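Local coordinates for protein EvpC (Edwardsiella tarda, PDB 3EAA) that is an Hcp-family protein of the type VI secretion system, a secreted component that probably stacks as hexameric rings into the tube this machine expels, at residues T5-D10 with K23-L28. Sequence-based numbering, arbitrary orientation.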
loop_
_atom_site.group_PDB
_atom_site.type_symbol
_atom_site.label_atom_id
_atom_site.label_comp_id
_atom_site.label_asym_id
_atom_site.label_seq_id
_atom_site.Cartn_x
_atom_site.Cartn_y
_atom_site.Cartn_z
ATOM N N THR A 5 24.287 -16.504 5.513
ATOM C CA THR A 5 24.989 -15.266 5.844
ATOM C C THR A 5 25.447 -15.171 7.309
ATOM O O THR A 5 24.650 -15.331 8.234
ATOM C CB THR A 5 24.095 -14.062 5.543
ATOM O OG1 THR A 5 23.338 -14.322 4.366
ATOM C CG2 THR A 5 24.929 -12.804 5.349
ATOM N N TYR A 6 26.730 -14.891 7.514
ATOM C CA TYR A 6 27.257 -14.693 8.860
ATOM C C TYR A 6 27.888 -13.321 8.993
ATOM O O TYR A 6 28.329 -12.739 8.013
ATOM C CB TYR A 6 28.304 -15.753 9.217
ATOM C CG TYR A 6 27.920 -17.181 8.886
ATOM C CD1 TYR A 6 28.212 -17.727 7.644
ATOM C CD2 TYR A 6 27.290 -17.990 9.822
ATOM C CE1 TYR A 6 27.873 -19.037 7.336
ATOM C CE2 TYR A 6 26.947 -19.301 9.523
ATOM C CZ TYR A 6 27.242 -19.816 8.278
ATOM O OH TYR A 6 26.916 -21.117 7.963
ATOM N N ILE A 7 27.958 -12.817 10.218
ATOM C CA ILE A 7 28.516 -11.491 10.455
ATOM C C ILE A 7 29.294 -11.406 11.772
ATOM O O ILE A 7 28.836 -11.890 12.804
ATOM C CB ILE A 7 27.418 -10.412 10.416
ATOM C CG1 ILE A 7 28.021 -9.049 10.080
ATOM C CG2 ILE A 7 26.639 -10.368 11.731
ATOM C CD1 ILE A 7 26.999 -7.954 9.983
ATOM N N LYS A 8 30.469 -10.781 11.725
ATOM C CA LYS A 8 31.369 -10.730 12.878
ATOM C C LYS A 8 31.635 -9.328 13.425
ATOM O O LYS A 8 31.884 -8.384 12.672
ATOM C CB LYS A 8 32.702 -11.389 12.548
ATOM C CG LYS A 8 33.807 -11.010 13.510
ATOM C CD LYS A 8 35.062 -11.812 13.234
ATOM C CE LYS A 8 36.026 -11.746 14.411
ATOM N NZ LYS A 8 36.985 -12.896 14.424
ATOM N N LEU A 9 31.586 -9.223 14.754
ATOM C CA LEU A 9 31.844 -7.983 15.481
ATOM C C LEU A 9 32.939 -8.214 16.500
ATOM O O LEU A 9 33.006 -9.276 17.121
ATOM C CB LEU A 9 30.601 -7.539 16.237
ATOM C CG LEU A 9 29.566 -6.631 15.586
ATOM C CD1 LEU A 9 28.234 -6.841 16.282
ATOM C CD2 LEU A 9 29.988 -5.175 15.669
ATOM N N ASP A 10 33.781 -7.206 16.684
ATOM C CA ASP A 10 34.910 -7.304 17.599
ATOM C C ASP A 10 34.465 -7.407 19.048
ATOM O O ASP A 10 33.838 -6.493 19.582
ATOM C CB ASP A 10 35.847 -6.116 17.405
ATOM C CG ASP A 10 36.504 -6.127 16.047
ATOM O OD1 ASP A 10 36.956 -7.218 15.630
ATOM O OD2 ASP A 10 36.566 -5.059 15.397
ATOM N N LYS A 23 30.817 -19.088 16.778
ATOM C CA LYS A 23 30.338 -17.994 17.625
ATOM C C LYS A 23 30.047 -16.691 16.858
ATOM O O LYS A 23 29.771 -15.648 17.459
ATOM C CB LYS A 23 31.302 -17.750 18.795
ATOM C CG LYS A 23 31.238 -18.827 19.876
ATOM C CD LYS A 23 32.466 -18.823 20.794
ATOM C CE LYS A 23 32.215 -18.086 22.109
ATOM N NZ LYS A 23 33.176 -18.495 23.178
ATOM N N TRP A 24 30.104 -16.757 15.532
ATOM C CA TRP A 24 29.669 -15.649 14.699
ATOM C C TRP A 24 28.183 -15.446 14.893
ATOM O O TRP A 24 27.514 -16.301 15.465
ATOM C CB TRP A 24 29.908 -15.980 13.234
ATOM C CG TRP A 24 31.288 -15.747 12.778
ATOM C CD1 TRP A 24 32.423 -16.271 13.312
ATOM C CD2 TRP A 24 31.693 -14.942 11.669
ATOM N NE1 TRP A 24 33.515 -15.833 12.609
ATOM C CE2 TRP A 24 33.095 -15.017 11.595
ATOM C CE3 TRP A 24 31.003 -14.159 10.735
ATOM C CZ2 TRP A 24 33.825 -14.341 10.622
ATOM C CZ3 TRP A 24 31.732 -13.488 9.769
ATOM C CH2 TRP A 24 33.127 -13.584 9.720
ATOM N N ILE A 25 27.663 -14.330 14.392
ATOM C CA ILE A 25 26.227 -14.085 14.421
ATOM C C ILE A 25 25.575 -14.553 13.126
ATOM O O ILE A 25 25.922 -14.079 12.047
ATOM C CB ILE A 25 25.898 -12.587 14.596
ATOM C CG1 ILE A 25 26.295 -12.086 15.987
ATOM C CG2 ILE A 25 24.420 -12.333 14.328
ATOM C CD1 ILE A 25 27.759 -11.668 16.086
ATOM N N GLU A 26 24.626 -15.477 13.242
ATOM C CA GLU A 26 23.868 -15.958 12.092
ATOM C C GLU A 26 22.841 -14.920 11.636
ATOM O O GLU A 26 22.038 -14.428 12.433
ATOM C CB GLU A 26 23.183 -17.297 12.411
ATOM C CG GLU A 26 24.147 -18.484 12.546
ATOM C CD GLU A 26 23.432 -19.819 12.726
ATOM O OE1 GLU A 26 22.230 -19.801 13.079
ATOM O OE2 GLU A 26 24.070 -20.882 12.511
ATOM N N VAL A 27 22.869 -14.580 10.350
ATOM C CA VAL A 27 21.969 -13.550 9.831
ATOM C C VAL A 27 21.198 -14.023 8.612
ATOM O O VAL A 27 21.701 -14.809 7.812
ATOM C CB VAL A 27 22.711 -12.220 9.518
ATOM C CG1 VAL A 27 24.108 -12.495 9.017
ATOM C CG2 VAL A 27 21.934 -11.388 8.517
ATOM N N LEU A 28 19.968 -13.538 8.489
ATOM C CA LEU A 28 19.109 -13.857 7.355
ATOM C C LEU A 28 19.346 -12.939 6.153
ATOM O O LEU A 28 19.867 -13.374 5.126
ATOM C CB LEU A 28 17.662 -13.771 7.790
ATOM C CG LEU A 28 17.544 -14.453 9.146
ATOM C CD1 LEU A 28 16.160 -14.251 9.749
ATOM C CD2 LEU A 28 17.878 -15.927 8.970
#
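I7 and I25 form the antiparallel hydrogen-bonded pair that joins strand 4-9 to the short strand 25-27. I7 N donates to I25 O at 3.0 Å, and I25 N returns a bond to I7 O at 3.1 Å. A third backbone bond runs from V27 N to T5 O, 2.9 Å. Between these rungs Y6 faces E26 as a non-hydrogen-bonded pair, with Y6 CA in a CA-H...O contact to I25 O.

The aromatic contact belongs to W24, just before the strand. Its indole lies across strand 4-9, CG anti to its own carbonyl carbon (chi1 -82°), and receives K8 CB over one face, a CH-pi contact 3.4 Å from the six-membered ring's centroid and almost on its normal. K8 then runs on extended, its CD 3.8 Å from W24 CZ2. Y6 CB packs on W24 CE3 at 3.5 Å, while the Y6 ring and the E26 side chain lie side by side.

On the other face of the sheet, apolar side chains touch: I7 CG2 meets I25 CB at 3.7 Å, and I7 CB lies near V27 CG1.

This antiparallel pair forms one edge of its sheet within the chain, consistent with the Hcp beta-barrel fold: strand 25-27 is outermost, and strand 4-9 continues the pairing to strand 80-88. The I7, I25 and V27 face packs against strand 52-62 of the second sheet, whereas H21 stacks on Y6 and meets W24 edge-to-face.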